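Local coordinates for protein aldehyde dehydrogenase (Bartonella henselae, PDB 3I44) that probably oxidises aldehydes to carboxylic acids with NAD+ or NADP+ as electron acceptor, as other aldehyde dehydrogenases do, at residues E86-G89 with F90-I94; D392-P395 with H396-I399; R444-A447 with A448-R451. The protein carries 1 engineered substitution. One frame throughout, in Å; residues are numbered along the deposited sequence.

Contact 1. Residues E86-G89 with F90-I94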
loop_
_atom_site.group_PDB
_atom_site.type_symbol
_atom_site.label_atom_id
_atom_site.label_comp_id
_atom_site.label_asym_id
_atom_site.label_seq_id
_atom_site.Cartn_x
_atom_site.Cartn_y
_atom_site.Cartn_z
ATOM N N GLU A 86 23.949 8.513 -13.999
ATOM C CA GLU A 86 23.567 8.300 -15.400
ATOM C C GLU A 86 22.043 8.431 -15.615
ATOM O O GLU A 86 21.604 8.983 -16.597
ATOM C CB GLU A 86 23.918 6.898 -15.839
ATOM C CG GLU A 86 25.403 6.512 -15.976
ATOM C CD GLU A 86 25.523 4.972 -16.087
ATOM O OE1 GLU A 86 26.065 4.332 -15.154
ATOM O OE2 GLU A 86 24.957 4.411 -17.068
ATOM N N ARG A 87 21.249 7.879 -14.701
ATOM C CA ARG A 87 19.790 8.051 -14.723
ATOM C C ARG A 87 19.345 9.505 -14.641
ATOM O O ARG A 87 18.455 9.916 -15.378
ATOM C CB ARG A 87 19.121 7.285 -13.582
ATOM C CG ARG A 87 19.254 5.781 -13.646
ATOM C CD ARG A 87 18.655 5.198 -12.367
ATOM N NE ARG A 87 19.177 3.888 -12.066
ATOM C CZ ARG A 87 18.994 3.240 -10.931
ATOM N NH1 ARG A 87 18.314 3.788 -9.936
ATOM N NH2 ARG A 87 19.510 2.014 -10.799
ATOM N N LEU A 88 19.943 10.290 -13.742
ATOM C CA LEU A 88 19.651 11.708 -13.713
ATOM C C LEU A 88 20.001 12.376 -15.054
ATOM O O LEU A 88 19.270 13.240 -15.526
ATOM C CB LEU A 88 20.382 12.384 -12.584
ATOM C CG LEU A 88 20.117 13.876 -12.387
ATOM C CD1 LEU A 88 18.667 14.091 -12.035
ATOM C CD2 LEU A 88 21.065 14.420 -11.272
ATOM N N GLY A 89 21.110 11.977 -15.660
ATOM C CA GLY A 89 21.510 12.541 -16.954
ATOM C C GLY A 89 20.471 12.257 -18.032
ATOM O O GLY A 89 20.199 13.120 -18.876
ATOM N N PHE A 90 19.881 11.058 -18.021
ATOM C CA PHE A 90 18.783 10.801 -18.954
ATOM C C PHE A 90 17.564 11.687 -18.704
ATOM O O PHE A 90 16.937 12.161 -19.640
ATOM C CB PHE A 90 18.348 9.338 -18.943
ATOM C CG PHE A 90 19.261 8.434 -19.732
ATOM C CD1 PHE A 90 19.296 8.508 -21.134
ATOM C CD2 PHE A 90 20.064 7.505 -19.085
ATOM C CE1 PHE A 90 20.133 7.683 -21.867
ATOM C CE2 PHE A 90 20.907 6.658 -19.820
ATOM C CZ PHE A 90 20.932 6.738 -21.205
ATOM N N VAL A 91 17.214 11.873 -17.447
ATOM C CA VAL A 91 16.062 12.725 -17.096
ATOM C C VAL A 91 16.294 14.202 -17.460
ATOM O O VAL A 91 15.399 14.889 -17.944
ATOM C CB VAL A 91 15.697 12.541 -15.619
ATOM C CG1 VAL A 91 14.629 13.609 -15.145
ATOM C CG2 VAL A 91 15.193 11.102 -15.444
ATOM N N GLU A 92 17.521 14.668 -17.299
ATOM C CA GLU A 92 17.848 16.029 -17.753
ATOM C C GLU A 92 17.733 16.153 -19.263
ATOM O O GLU A 92 17.239 17.153 -19.774
ATOM C CB GLU A 92 19.197 16.488 -17.164
ATOM C CG GLU A 92 19.080 16.635 -15.580
ATOM C CD GLU A 92 20.271 17.383 -14.942
ATOM O OE1 GLU A 92 21.315 17.572 -15.646
ATOM O OE2 GLU A 92 20.156 17.803 -13.755
ATOM N N LYS A 93 18.163 15.123 -19.977
ATOM C CA LYS A 93 18.043 15.089 -21.428
ATOM C C LYS A 93 16.564 15.054 -21.869
ATOM O O LYS A 93 16.150 15.774 -22.778
ATOM C CB LYS A 93 18.807 13.884 -21.984
ATOM C CG LYS A 93 18.930 13.852 -23.533
ATOM C CD LYS A 93 19.349 15.247 -24.050
ATOM C CE LYS A 93 20.376 15.226 -25.141
ATOM N NZ LYS A 93 21.175 16.504 -25.085
ATOM N N ILE A 94 15.758 14.271 -21.159
ATOM C CA ILE A 94 14.341 14.206 -21.424
ATOM C C ILE A 94 13.720 15.603 -21.256
ATOM O O ILE A 94 12.949 16.023 -22.083
ATOM C CB ILE A 94 13.662 13.179 -20.503
ATOM C CG1 ILE A 94 14.016 11.743 -20.955
ATOM C CG2 ILE A 94 12.105 13.427 -20.451
ATOM C CD1 ILE A 94 13.589 10.634 -19.896
#
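The carbonyl oxygen of L88 receives the shortest bond across this contact, from the amide of E92, with E92 N 2.9 Å from L88 O and the donor nearly along the C=O axis. The side chain of E92 then folds back over the same carbonyl. Its CG lies beside the backbone N, chi1 -66°, which places E92 CG 3.4 Å from L88 O, and the extended remainder leaves E92 OE2 4.2 Å from L88 CG, a loose meeting of a carboxylate with a leucine branch point. The neighbouring bonds are of the same i to i+4 kind: F90 N to E86 O, V91 N to R87 O and K93 N to G89 O, the last at 3.1 Å. All belong to helix 84-100, an amphipathic alpha-helix, of which residues 86-94 make about two and a half turns. V91 is buried against I183 and L187 of helix 174-188 and I132 of helix 117-141, while E86, G89, E92 and K93 are exposed, although the side chains of L88 and E92 still touch I136 of helix 117-141. F90 meets the preceding turn obliquely: F90 CD2 comes 3.3 Å from E86 O, and the CA of R87 sits at the ring edge, near the ring plane. The ring also rests on L216 and P217. V91 CG2, beside its own backbone N, approaches R87 O at 3.5 Å. The polar ends turn elsewhere: R87 bonds to L187 O and T82 OG1, E86 to the amide of S83, and K93 forms a salt bridge with E96.

Contact 2. Residues D392-P395 with H396-I399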
loop_
_atom_site.group_PDB
_atom_site.type_symbol
_atom_site.label_atom_id
_atom_site.label_comp_id
_atom_site.label_asym_id
_atom_site.label_seq_id
_atom_site.Cartn_x
_atom_site.Cartn_y
_atom_site.Cartn_z
ATOM N N ASP A 392 -28.644 25.952 -2.883
ATOM C CA ASP A 392 -29.518 25.157 -2.020
ATOM C C ASP A 392 -29.387 23.655 -2.320
ATOM O O ASP A 392 -30.385 22.936 -2.415
ATOM C CB ASP A 392 -30.958 25.650 -2.170
ATOM C CG ASP A 392 -31.035 27.165 -2.076
ATOM O OD1 ASP A 392 -30.487 27.690 -1.078
ATOM O OD2 ASP A 392 -31.583 27.823 -3.007
ATOM N N VAL A 393 -28.149 23.184 -2.487
ATOM C CA VAL A 393 -27.911 21.771 -2.752
ATOM C C VAL A 393 -27.932 21.070 -1.406
ATOM O O VAL A 393 -27.521 21.635 -0.400
ATOM C CB VAL A 393 -26.579 21.536 -3.473
ATOM C CG1 VAL A 393 -26.339 20.021 -3.665
ATOM C CG2 VAL A 393 -26.554 22.291 -4.823
ATOM N N LYS A 394 -28.482 19.868 -1.383
ATOM C CA LYS A 394 -28.620 19.092 -0.161
ATOM C C LYS A 394 -27.754 17.830 -0.282
ATOM O O LYS A 394 -27.533 17.346 -1.402
ATOM C CB LYS A 394 -30.079 18.665 0.027
ATOM C CG LYS A 394 -31.087 19.810 0.152
ATOM C CD LYS A 394 -31.055 20.416 1.531
ATOM C CE LYS A 394 -31.978 21.639 1.636
ATOM N NZ LYS A 394 -33.360 21.180 1.985
ATOM N N PRO A 395 -27.284 17.287 0.863
ATOM C CA PRO A 395 -26.408 16.106 0.899
ATOM C C PRO A 395 -26.889 14.866 0.146
ATOM O O PRO A 395 -26.061 14.060 -0.281
ATOM C CB PRO A 395 -26.300 15.783 2.403
ATOM C CG PRO A 395 -26.521 17.091 3.092
ATOM C CD PRO A 395 -27.579 17.775 2.232
ATOM N N HIS A 396 -28.202 14.686 -0.022
ATOM C CA HIS A 396 -28.685 13.461 -0.685
ATOM C C HIS A 396 -28.655 13.597 -2.196
ATOM O O HIS A 396 -28.817 12.615 -2.912
ATOM C CB HIS A 396 -30.121 13.130 -0.236
ATOM C CG HIS A 396 -31.131 14.107 -0.744
ATOM N ND1 HIS A 396 -31.586 15.162 0.019
ATOM C CD2 HIS A 396 -31.736 14.219 -1.949
ATOM C CE1 HIS A 396 -32.436 15.880 -0.694
ATOM N NE2 HIS A 396 -32.538 15.336 -1.896
ATOM N N MET A 397 -28.455 14.806 -2.711
ATOM C CA MET A 397 -28.558 15.000 -4.154
ATOM C C MET A 397 -27.380 14.414 -4.891
ATOM O O MET A 397 -26.249 14.422 -4.400
ATOM C CB MET A 397 -28.700 16.471 -4.495
ATOM C CG MET A 397 -29.939 17.109 -3.901
ATOM S SD MET A 397 -30.025 18.849 -4.359
ATOM C CE MET A 397 -31.659 19.253 -3.685
ATOM N N ARG A 398 -27.636 13.905 -6.085
ATOM C CA ARG A 398 -26.580 13.330 -6.876
ATOM C C ARG A 398 -25.430 14.324 -7.122
ATOM O O ARG A 398 -24.269 13.907 -7.145
ATOM C CB ARG A 398 -27.097 12.811 -8.220
ATOM C CG ARG A 398 -28.069 11.603 -8.105
ATOM C CD ARG A 398 -28.431 11.065 -9.506
ATOM N NE ARG A 398 -27.237 10.613 -10.219
ATOM C CZ ARG A 398 -27.120 10.548 -11.544
ATOM N NH1 ARG A 398 -28.120 10.900 -12.349
ATOM N NH2 ARG A 398 -25.982 10.136 -12.074
ATOM N N ILE A 399 -25.755 15.601 -7.353
ATOM C CA ILE A 399 -24.726 16.597 -7.689
ATOM C C ILE A 399 -23.817 16.877 -6.491
ATOM O O ILE A 399 -22.689 17.334 -6.674
ATOM C CB ILE A 399 -25.307 17.951 -8.270
ATOM C CG1 ILE A 399 -26.388 18.574 -7.363
ATOM C CG2 ILE A 399 -25.855 17.737 -9.661
ATOM C CD1 ILE A 399 -26.880 19.950 -7.850
#
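This is a local contact round a type I beta turn, K394 to M397, in the connection that leaves strand 388-391 and enters the short helix 398-401, with M397 at the N-cap position. The turn is closed by its defining bond, M397 N to K394 O at 3.0 Å, whose donor stands above the carbonyl plane, 44° out of it. P395 occupies the second position of the turn, where its ring-restricted phi suits the geometry. A second link runs back across the turn through sulfur. M397 is extended beyond CG and carries M397 SD to 3.5 Å from K394 N; the N-H points almost straight at it, at 168°, but the bond is weak. M397 CE lies 3.9 Å from K394 CG, so the thioether runs obliquely past the root of the lysine chain. V393 offers both methyls: V393 CG1 meets M397 SD at 3.9 Å, and V393 CG2 meets I399 CD1 at 3.8 Å. I399 reaches it because I399 CG1 stands between its backbone N and carbonyl carbon, chi1 53°. H396, exposed, brings its imidazole obliquely alongside K394, H396 CE1 3.7 Å from K394 CB. V393 and I399 both touch S410 of strand 408-414, and backbone bonds join V393 to L411 of the same strand, where the chain leaves the sheet. R398 faces away to salt bridges with D356 and E402. The chemistry is consistent with a turn closed by one good backbone bond, a weak amide-sulfur bond and apolar contacts; no salt bridge joins the two segments.

Contact 3. Residues R444-A447 with A448-R451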
loop_
_atom_site.group_PDB
_atom_site.type_symbol
_atom_site.label_atom_id
_atom_site.label_comp_id
_atom_site.label_asym_id
_atom_site.label_seq_id
_atom_site.Cartn_x
_atom_site.Cartn_y
_atom_site.Cartn_z
ATOM N N ARG A 444 -6.733 26.784 10.920
ATOM C CA ARG A 444 -6.040 25.655 11.500
ATOM C C ARG A 444 -7.002 24.633 12.076
ATOM O O ARG A 444 -6.836 23.445 11.822
ATOM C CB ARG A 444 -5.054 26.113 12.569
ATOM C CG ARG A 444 -3.841 26.758 11.993
ATOM C CD ARG A 444 -2.972 27.325 13.092
ATOM N NE ARG A 444 -1.697 27.795 12.574
ATOM C CZ ARG A 444 -0.674 28.154 13.342
ATOM N NH1 ARG A 444 -0.787 28.132 14.660
ATOM N NH2 ARG A 444 0.464 28.532 12.795
ATOM N N ARG A 445 -7.985 25.085 12.845
ATOM C CA ARG A 445 -9.017 24.186 13.385
ATOM C C ARG A 445 -9.714 23.379 12.293
ATOM O O ARG A 445 -9.873 22.163 12.423
ATOM C CB ARG A 445 -10.124 24.940 14.130
ATOM C CG ARG A 445 -9.744 25.598 15.401
ATOM C CD ARG A 445 -11.015 25.972 16.239
ATOM N NE ARG A 445 -11.799 27.051 15.612
ATOM C CZ ARG A 445 -11.549 28.355 15.731
ATOM N NH1 ARG A 445 -10.521 28.798 16.428
ATOM N NH2 ARG A 445 -12.319 29.224 15.113
ATOM N N ILE A 446 -10.155 24.064 11.241
ATOM C CA ILE A 446 -10.889 23.422 10.152
ATOM C C ILE A 446 -10.008 22.460 9.333
ATOM O O ILE A 446 -10.456 21.336 9.009
ATOM C CB ILE A 446 -11.607 24.461 9.227
ATOM C CG1 ILE A 446 -12.537 25.384 10.038
ATOM C CG2 ILE A 446 -12.407 23.749 8.142
ATOM C CD1 ILE A 446 -13.601 24.667 10.858
ATOM N N ALA A 447 -8.779 22.892 9.013
ATOM C CA ALA A 447 -7.805 22.074 8.296
ATOM C C ALA A 447 -7.530 20.748 9.023
ATOM O O ALA A 447 -7.361 19.713 8.377
ATOM C CB ALA A 447 -6.490 22.835 8.036
ATOM N N ALA A 448 -7.484 20.789 10.349
ATOM C CA ALA A 448 -7.224 19.607 11.145
ATOM C C ALA A 448 -8.401 18.644 11.158
ATOM O O ALA A 448 -8.188 17.462 11.367
ATOM C CB ALA A 448 -6.832 19.987 12.612
ATOM N N GLN A 449 -9.627 19.139 10.951
ATOM C CA GLN A 449 -10.801 18.293 11.014
ATOM C C GLN A 449 -11.269 17.708 9.674
ATOM O O GLN A 449 -11.990 16.733 9.686
ATOM C CB GLN A 449 -11.959 19.045 11.646
ATOM C CG GLN A 449 -11.730 19.443 13.107
ATOM C CD GLN A 449 -12.866 20.299 13.622
ATOM O OE1 GLN A 449 -13.947 19.798 13.863
ATOM N NE2 GLN A 449 -12.630 21.598 13.773
ATOM N N VAL A 450 -10.884 18.290 8.539
ATOM C CA VAL A 450 -11.375 17.797 7.243
ATOM C C VAL A 450 -10.544 16.602 6.835
ATOM O O VAL A 450 -9.316 16.548 7.067
ATOM C CB VAL A 450 -11.374 18.846 6.084
ATOM C CG1 VAL A 450 -12.372 19.968 6.358
ATOM C CG2 VAL A 450 -9.976 19.405 5.837
ATOM N N ARG A 451 -11.210 15.656 6.185
ATOM C CA ARG A 451 -10.610 14.364 5.910
ATOM C C ARG A 451 -10.197 14.269 4.469
ATOM O O ARG A 451 -10.941 13.805 3.615
ATOM C CB ARG A 451 -11.579 13.245 6.324
ATOM C CG ARG A 451 -10.943 11.865 6.342
ATOM C CD ARG A 451 -10.273 11.453 7.665
ATOM N NE ARG A 451 -10.062 9.995 7.590
ATOM C CZ ARG A 451 -9.017 9.377 7.020
ATOM N NH1 ARG A 451 -8.006 10.079 6.503
ATOM N NH2 ARG A 451 -8.983 8.031 6.970
#
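The carbonyl groups of R444, R445 and I446 face the amides of A448, Q449 and V450 as helix 440-449 runs out in the beta-alpha-beta unit formed with strands 432-436 and 454-457. Among the backbone bonds, A448 N to R444 O keeps the alpha-helical spacing at 3.1 Å. Two residues on, I446 O accepts two amides: V450 N, and Q449 N at 3.0 Å, which comes in above the carbonyl plane, 67° out of it. This doubling mixes i+3 and i+4 bonding and marks the end of the regular helix, while Q449 N to R445 O is weak.

A side-chain bond reaches the same carbonyl of R445. Q449 reaches back with its CG beside the backbone N, chi1 -64°, and Q449 NE2 donates to R445 O at 3.1 Å. The donor stands above the carbonyl plane, 70° out of it, whereas R445 O lies in the amide plane of Q449. R445 itself sends its guanidinium to E417.

Apolar packing lies on the buried side, where I446 and V450 rest against I278 of strand 276-279. Towards the second subunit, R444 pairs with the terminal carboxylate of W497 of that subunit, R451 with its D490 and E242, and A447 O accepts from its K492 NZ. Across the turn, the methyls I446 CG2 and V450 CG1 lie 4.2 Å apart, and V450 CG1 is 3.5 Å from I446 O.

In the fold
All three are local contacts, each with a buried and an exposed side, and none touches another. The buried residues are R87 and V91 in contact 1, V393, M397 and I399 in contact 2, and I446, A447 and V450 in contact 3. Contacts 1 and 2 lie on opposite sides of the chain's centre, about 49 Å apart between centres; contacts 2 and 3, about 23 Å apart between centres, serve the same seven-stranded sheet. Contact 1 is mid-helix, with regular i to i+4 bonds. Contact 2, a turn before a helix, has one backbone bond, a weak amide-sulfur link and methyl packing. Contact 3, at a helix end, adds a side-chain amide and alone meets the second subunit.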